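Local coordinates for protein nourseothricin acetyltransferase (Streptomyces noursei, PDB 5C82) that probably transfers an acetyl group from acetyl-CoA to the antibiotic nourseothricin, as a GNAT-family acetyltransferase linked to antibiotic resistance, at residues E24-S29 with G89-F94; D43-R48 with C165-A170; R104-E109 with E132-R137. The protein carries 1 engineered substitution. All coordinates share one frame; numbering follows the deposited sequence.

Interaction 1: residues E24-S29 with G89-F94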
# COMPACT_ATOMS: atom_id res chain seq x y z
N GLU A 24 21.17 1.44 -12.05
CA GLU A 24 21.68 0.72 -10.87
C GLU A 24 22.74 1.56 -10.13
O GLU A 24 22.60 1.77 -8.93
CB GLU A 24 22.31 -0.62 -11.31
CG GLU A 24 21.45 -1.85 -11.05
CD GLU A 24 21.87 -3.11 -11.78
OE1 GLU A 24 23.08 -3.44 -11.78
OE2 GLU A 24 20.98 -3.80 -12.34
N ALA A 25 23.75 2.06 -10.86
CA ALA A 25 24.87 2.85 -10.35
C ALA A 25 24.52 4.23 -9.83
O ALA A 25 25.31 4.79 -9.07
CB ALA A 25 25.94 3.00 -11.43
N LEU A 26 23.39 4.81 -10.28
CA LEU A 26 23.00 6.15 -9.87
C LEU A 26 22.83 6.21 -8.35
O LEU A 26 22.22 5.33 -7.74
CB LEU A 26 21.75 6.64 -10.62
CG LEU A 26 21.31 8.10 -10.39
CD1 LEU A 26 20.80 8.73 -11.67
CD2 LEU A 26 20.24 8.18 -9.31
N ASP A 27 23.40 7.25 -7.77
CA ASP A 27 23.43 7.51 -6.34
C ASP A 27 22.12 8.12 -5.82
O ASP A 27 21.94 9.33 -5.87
CB ASP A 27 24.64 8.41 -6.03
CG ASP A 27 24.94 8.62 -4.56
OD1 ASP A 27 24.56 7.74 -3.75
OD2 ASP A 27 25.62 9.60 -4.23
N GLY A 28 21.27 7.28 -5.24
CA GLY A 28 20.02 7.71 -4.64
C GLY A 28 20.15 8.10 -3.17
O GLY A 28 19.13 8.27 -2.49
N SER A 29 21.39 8.24 -2.67
CA SER A 29 21.60 8.56 -1.26
C SER A 29 21.36 10.03 -1.02
O SER A 29 21.38 10.82 -1.97
CB SER A 29 23.01 8.16 -0.81
OG SER A 29 23.97 8.98 -1.46
N GLY A 89 26.87 12.88 -20.89
CA GLY A 89 26.51 11.50 -21.20
C GLY A 89 26.19 10.67 -19.97
O GLY A 89 25.89 9.47 -20.07
N ASP A 90 26.22 11.30 -18.78
CA ASP A 90 25.91 10.63 -17.52
C ASP A 90 24.43 10.71 -17.21
O ASP A 90 23.76 11.70 -17.54
CB ASP A 90 26.75 11.22 -16.37
CG ASP A 90 28.25 10.94 -16.47
OD1 ASP A 90 28.63 9.75 -16.71
OD2 ASP A 90 29.05 11.89 -16.30
N LEU A 91 23.93 9.66 -16.55
CA LEU A 91 22.54 9.60 -16.14
C LEU A 91 22.31 10.59 -15.00
O LEU A 91 23.00 10.55 -13.99
CB LEU A 91 22.17 8.18 -15.74
CG LEU A 91 20.68 7.95 -15.46
CD1 LEU A 91 19.83 8.17 -16.70
CD2 LEU A 91 20.47 6.59 -14.93
N ALA A 92 21.40 11.54 -15.22
CA ALA A 92 21.09 12.57 -14.25
C ALA A 92 19.96 12.08 -13.36
O ALA A 92 19.85 12.51 -12.20
CB ALA A 92 20.68 13.86 -14.95
N GLY A 93 19.13 11.19 -13.91
CA GLY A 93 17.99 10.69 -13.18
C GLY A 93 17.07 9.79 -13.96
O GLY A 93 17.19 9.68 -15.18
N PHE A 94 16.17 9.10 -13.23
CA PHE A 94 15.18 8.20 -13.82
C PHE A 94 13.90 8.18 -13.00
O PHE A 94 13.90 8.53 -11.82
CB PHE A 94 15.75 6.76 -14.01
CG PHE A 94 16.03 6.02 -12.72
CD1 PHE A 94 17.26 6.14 -12.09
CD2 PHE A 94 15.06 5.21 -12.14
CE1 PHE A 94 17.52 5.48 -10.89
CE2 PHE A 94 15.31 4.55 -10.93
CZ PHE A 94 16.54 4.69 -10.31
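L26 meets L91, A92, G93 and F94 with its two methyl branches, and each branch meets a different part of the strand. CD1 sits over the backbone where the strand begins, with L26 CD1 3.7 Å from L91 O and equally 3.7 Å from G93 N. The same methyl reaches the L91 side chain, L26 CD1 to L91 CG being 3.9 Å. The other branch goes to the aromatic ring: L26 CD2 lies 4.1 Å from F94 CE1, approaching obliquely, while the side chains run past each other in opposite directions. With CG turned opposite the backbone nitrogen (chi1 -174°), L26 delivers both methyls to the strand, and it accounts for 94 Å² of the 170 Å² buried here.

The surface under CD1 is a classic beta bulge, since A92 and G93 both face A84 of the neighbouring strand 79-85. The bulged strand, 91-100, belongs to the central mixed sheet of the GNAT fold, and L26 is the first residue to leave helical geometry after helix 20-25.

In the next shell, L91 packs on A22 and I23 of that helix, and F94 on I23 and V83. Beyond L26, D27 OD1 accepts from the S29 hydroxyl (S29 OG to D27 OD1, 2.7 Å) from above the carboxylate plane. S29 O accepts from R118, the first residue of an R-x-x-G-x-G sequence that in GNAT enzymes usually contacts the coenzyme A pyrophosphate.

Interaction 2: residues D43-R48 with C165-A170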
# COMPACT_ATOMS: atom_id res chain seq x y z
N ASP A 43 -5.96 6.49 17.74
CA ASP A 43 -7.09 6.87 16.89
C ASP A 43 -6.62 7.22 15.46
O ASP A 43 -7.42 7.22 14.53
CB ASP A 43 -7.94 8.00 17.53
CG ASP A 43 -7.33 9.40 17.53
OD1 ASP A 43 -6.10 9.51 17.57
OD2 ASP A 43 -8.11 10.38 17.54
N GLY A 44 -5.33 7.48 15.30
CA GLY A 44 -4.73 7.80 14.01
C GLY A 44 -3.23 8.02 14.05
O GLY A 44 -2.51 7.43 14.87
N PHE A 45 -2.75 8.87 13.15
CA PHE A 45 -1.33 9.15 13.06
C PHE A 45 -1.08 10.60 12.88
O PHE A 45 -1.83 11.27 12.19
CB PHE A 45 -0.68 8.39 11.88
CG PHE A 45 -0.91 6.90 11.91
CD1 PHE A 45 -0.07 6.07 12.65
CD2 PHE A 45 -1.98 6.33 11.22
CE1 PHE A 45 -0.32 4.69 12.72
CE2 PHE A 45 -2.21 4.96 11.28
CZ PHE A 45 -1.38 4.15 12.02
N THR A 46 0.03 11.07 13.43
CA THR A 46 0.48 12.44 13.27
C THR A 46 1.93 12.45 12.78
O THR A 46 2.72 11.60 13.15
CB THR A 46 0.19 13.30 14.51
OG1 THR A 46 0.50 14.65 14.18
CG2 THR A 46 1.01 12.90 15.71
N LEU A 47 2.24 13.42 11.92
CA LEU A 47 3.56 13.63 11.34
C LEU A 47 4.04 14.98 11.77
O LEU A 47 3.30 15.94 11.70
CB LEU A 47 3.51 13.60 9.79
CG LEU A 47 3.61 12.25 9.09
CD1 LEU A 47 2.34 11.39 9.31
CD2 LEU A 47 3.81 12.46 7.62
N ARG A 48 5.29 15.05 12.21
CA ARG A 48 5.90 16.31 12.61
C ARG A 48 7.33 16.29 12.15
O ARG A 48 8.05 15.36 12.47
CB ARG A 48 5.83 16.47 14.14
CG ARG A 48 6.23 17.86 14.64
CD ARG A 48 5.93 18.07 16.13
NE ARG A 48 6.55 17.05 16.98
CZ ARG A 48 7.61 17.27 17.76
NH1 ARG A 48 8.17 18.47 17.82
NH2 ARG A 48 8.11 16.28 18.50
N CYS A 165 -1.53 11.25 1.44
CA CYS A 165 -2.80 10.55 1.26
C CYS A 165 -2.89 9.30 2.13
O CYS A 165 -3.90 8.61 2.14
CB CYS A 165 -3.05 10.24 -0.21
SG CYS A 165 -2.00 8.94 -0.89
N GLY A 166 -1.82 9.01 2.85
CA GLY A 166 -1.77 7.85 3.72
C GLY A 166 -0.35 7.54 4.14
O GLY A 166 0.57 8.34 3.92
N LEU A 167 -0.19 6.35 4.74
CA LEU A 167 1.09 5.85 5.24
C LEU A 167 0.98 4.37 5.59
O LEU A 167 -0.13 3.86 5.73
CB LEU A 167 1.58 6.67 6.48
CG LEU A 167 0.88 6.45 7.85
CD1 LEU A 167 1.74 6.96 8.98
CD2 LEU A 167 -0.38 7.24 7.96
N ASP A 168 2.13 3.70 5.75
CA ASP A 168 2.21 2.32 6.25
C ASP A 168 3.43 2.23 7.16
O ASP A 168 4.57 2.16 6.69
CB ASP A 168 2.25 1.25 5.13
CG ASP A 168 2.13 -0.20 5.64
OD1 ASP A 168 2.25 -0.42 6.88
OD2 ASP A 168 1.94 -1.10 4.83
N THR A 169 3.18 2.19 8.48
CA THR A 169 4.23 2.14 9.50
C THR A 169 4.93 0.79 9.58
O THR A 169 5.96 0.66 10.25
CB THR A 169 3.65 2.52 10.89
OG1 THR A 169 2.66 1.56 11.26
CG2 THR A 169 3.07 3.93 10.93
N ALA A 170 4.35 -0.22 8.93
CA ALA A 170 4.85 -1.59 8.99
C ALA A 170 5.59 -2.03 7.73
O ALA A 170 6.20 -3.09 7.75
CB ALA A 170 3.68 -2.52 9.28
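F45 and L167 are brought together by two different first torsions. In F45, CG stands beside the backbone N and opposite the carbonyl carbon (chi1 -55°), whereas in L167 it falls between N and the carbonyl carbon (chi1 74°), and both side chains then head into the gap between their strands. Both methyls of L167 come in obliquely from one side of the ring, next to the CB-CG end of F45: F45 CD2 is 3.7 Å from L167 CD2, and F45 CB is 4.0 Å from L167 CD1. Farther out on the ring, F45 CE1 meets T169 CG2 at 3.9 Å, again obliquely. L47 adds a looser touch, its CD1 being 4.5 Å from L167 CD1. The main chains stay well apart, with F45 CA and L167 CA 8.8 Å from one another, so side chains alone bridge them.

D168 OD1 accepts from A170 N (2.9 Å, 153° at the hydrogen) from above the carboxylate plane, closing an Asx turn just where T169 leaves the strand. The T169 hydroxyl bonds to C165 O of the second subunit, and D168 OD2 forms a salt bridge with R105 of that subunit.

F45 and L47 belong to strand 44-58, the middle strand of a small three-stranded antiparallel sheet, and they pack on L167 of strand 163-168, the outermost strand of the central GNAT sheet within one chain. Residues of both segments, G44 to T46 and G166 to D168, pair antiparallel with strands of the second subunit, placing this sheet-on-sheet contact at a beta-ladder dimer interface.

Interaction 3: residues R104-E109 with E132-R137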
# COMPACT_ATOMS: atom_id res chain seq x y z
N ARG A 104 -7.36 3.39 -11.52
CA ARG A 104 -6.80 4.37 -12.47
C ARG A 104 -5.64 5.12 -11.81
O ARG A 104 -5.57 6.35 -11.82
CB ARG A 104 -7.89 5.33 -12.98
CG ARG A 104 -9.11 4.65 -13.60
CD ARG A 104 -10.30 5.60 -13.66
NE ARG A 104 -10.07 6.75 -14.55
CZ ARG A 104 -10.32 8.02 -14.22
NH1 ARG A 104 -10.78 8.33 -13.02
NH2 ARG A 104 -10.08 8.99 -15.10
N ARG A 105 -4.76 4.35 -11.18
CA ARG A 105 -3.65 4.92 -10.45
C ARG A 105 -2.36 4.69 -11.20
O ARG A 105 -2.01 3.56 -11.52
CB ARG A 105 -3.59 4.32 -9.02
CG ARG A 105 -2.28 4.59 -8.27
CD ARG A 105 -2.24 3.89 -6.92
NE ARG A 105 -3.09 4.59 -5.94
CZ ARG A 105 -3.11 4.32 -4.64
NH1 ARG A 105 -2.32 3.38 -4.14
NH2 ARG A 105 -3.88 5.02 -3.83
N LEU A 106 -1.61 5.76 -11.38
CA LEU A 106 -0.27 5.65 -11.91
C LEU A 106 0.64 5.72 -10.67
O LEU A 106 0.68 6.73 -9.96
CB LEU A 106 0.01 6.79 -12.90
CG LEU A 106 1.21 6.69 -13.87
CD1 LEU A 106 2.43 7.36 -13.33
CD2 LEU A 106 1.41 5.31 -14.46
N THR A 107 1.30 4.63 -10.38
CA THR A 107 2.24 4.51 -9.26
C THR A 107 3.62 4.92 -9.72
O THR A 107 4.12 4.44 -10.73
CB THR A 107 2.18 3.07 -8.67
OG1 THR A 107 0.92 2.93 -8.01
CG2 THR A 107 3.32 2.75 -7.69
N VAL A 108 4.24 5.81 -8.97
CA VAL A 108 5.62 6.21 -9.24
C VAL A 108 6.40 5.23 -8.37
O VAL A 108 6.46 5.41 -7.14
CB VAL A 108 5.90 7.71 -8.87
CG1 VAL A 108 7.35 8.08 -9.14
CG2 VAL A 108 4.95 8.65 -9.62
N GLU A 109 6.87 4.12 -8.96
CA GLU A 109 7.56 3.05 -8.22
C GLU A 109 8.88 3.52 -7.63
O GLU A 109 9.20 3.21 -6.49
CB GLU A 109 7.83 1.83 -9.12
CG GLU A 109 6.61 1.29 -9.83
CD GLU A 109 5.89 0.16 -9.13
OE1 GLU A 109 5.78 0.19 -7.88
OE2 GLU A 109 5.39 -0.74 -9.84
N GLU A 132 2.34 12.89 -18.06
CA GLU A 132 1.89 12.72 -19.46
C GLU A 132 1.46 11.27 -19.73
O GLU A 132 0.38 11.05 -20.27
CB GLU A 132 2.96 13.19 -20.45
CG GLU A 132 3.29 14.68 -20.35
CD GLU A 132 4.51 15.11 -21.15
OE1 GLU A 132 5.19 14.23 -21.72
OE2 GLU A 132 4.82 16.32 -21.16
N PHE A 133 2.28 10.29 -19.31
CA PHE A 133 1.98 8.86 -19.42
C PHE A 133 0.68 8.50 -18.66
O PHE A 133 -0.10 7.68 -19.15
CB PHE A 133 3.17 8.04 -18.86
CG PHE A 133 3.05 6.54 -19.00
CD1 PHE A 133 3.27 5.92 -20.23
CD2 PHE A 133 2.70 5.75 -17.91
CE1 PHE A 133 3.18 4.52 -20.35
CE2 PHE A 133 2.61 4.36 -18.04
CZ PHE A 133 2.85 3.75 -19.25
N ALA A 134 0.47 9.11 -17.48
CA ALA A 134 -0.74 8.91 -16.67
C ALA A 134 -1.98 9.36 -17.46
O ALA A 134 -2.97 8.62 -17.52
CB ALA A 134 -0.63 9.68 -15.36
N ARG A 135 -1.89 10.54 -18.09
CA ARG A 135 -2.95 11.11 -18.92
C ARG A 135 -3.26 10.18 -20.08
O ARG A 135 -4.43 9.84 -20.25
CB ARG A 135 -2.56 12.52 -19.43
CG ARG A 135 -2.56 13.60 -18.35
CD ARG A 135 -2.44 15.01 -18.91
NE ARG A 135 -3.69 15.46 -19.53
CZ ARG A 135 -3.88 16.66 -20.07
NH1 ARG A 135 -2.90 17.56 -20.08
NH2 ARG A 135 -5.05 16.97 -20.61
N GLU A 136 -2.23 9.69 -20.80
CA GLU A 136 -2.37 8.75 -21.93
C GLU A 136 -3.17 7.49 -21.51
O GLU A 136 -4.04 7.04 -22.25
CB GLU A 136 -0.99 8.34 -22.48
CG GLU A 136 -0.24 9.44 -23.21
CD GLU A 136 1.21 9.13 -23.56
OE1 GLU A 136 1.55 7.94 -23.72
OE2 GLU A 136 2.00 10.10 -23.71
N ARG A 137 -2.89 6.97 -20.30
CA ARG A 137 -3.57 5.80 -19.73
C ARG A 137 -4.97 6.12 -19.17
O ARG A 137 -5.72 5.19 -18.87
CB ARG A 137 -2.70 5.15 -18.64
CG ARG A 137 -1.39 4.54 -19.14
CD ARG A 137 -1.59 3.20 -19.82
NE ARG A 137 -0.39 2.73 -20.51
CZ ARG A 137 -0.08 3.03 -21.77
NH1 ARG A 137 -0.86 3.83 -22.48
NH2 ARG A 137 1.02 2.54 -22.32
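F133 and A134 are presented to L106 by a helical turn whose shortest backbone bond runs from E136 N to E132 O, 3.0 Å. The next bond of the same i to i+4 kind follows it, R137 N lying 3.1 Å from F133 O.

L106 is the sole strand residue here to touch the helix, and it does so along its length. Near the backbone, L106 CB lies 3.8 Å from A134 CB, and L106 CG is likewise 3.8 Å from A134 CB, so the small alanine methyl beds against the base and fork of the leucine. That short side chain fits a close approach of the backbones, with L106 CA and A134 CA 5.8 Å apart. At the far end L106 CD2 comes to the edge of the F133 ring, in its plane, 3.7 Å from F133 CD2. The two side chains cross at about a right angle. F133 extends its ring with CG opposite the backbone N (chi1 -176°), and one face of that ring is covered by R137 CG, offset toward the rim.

On the other side of the strand, R105 makes a cation-pi contact with W143, and its NE hydrogen-bonds to H141 NE2. The contact lies in a beta-alpha-beta unit, helix 122-137 connecting the adjacent parallel strands 105-113 and 141-147; L106 also packs on V97 of strand 91-100, A134 on L142 of strand 141-147, and F133 on R80 and F82 of strand 79-85.

All three contacts reach the central mixed sheet, at different places. Interactions 1 and 3 use neighbouring strands, 91-100 and 105-113; their centres are 22 Å apart and their nearest atoms about 7 Å. Interaction 2 lies across the chain's centre from interaction 1, 30 Å between centres. Its centre is 24 Å from that of interaction 3, with nearest atoms about 5 Å apart; within one chain they do not touch, and what links them is the intersubunit D168-R105 pair. S29 of interaction 1 bonds R118, in a sequence that in relatives binds the coenzyme A pyrophosphate; R118 lies shortly before helix 122-137, which supplies F133 and A134 to interaction 3.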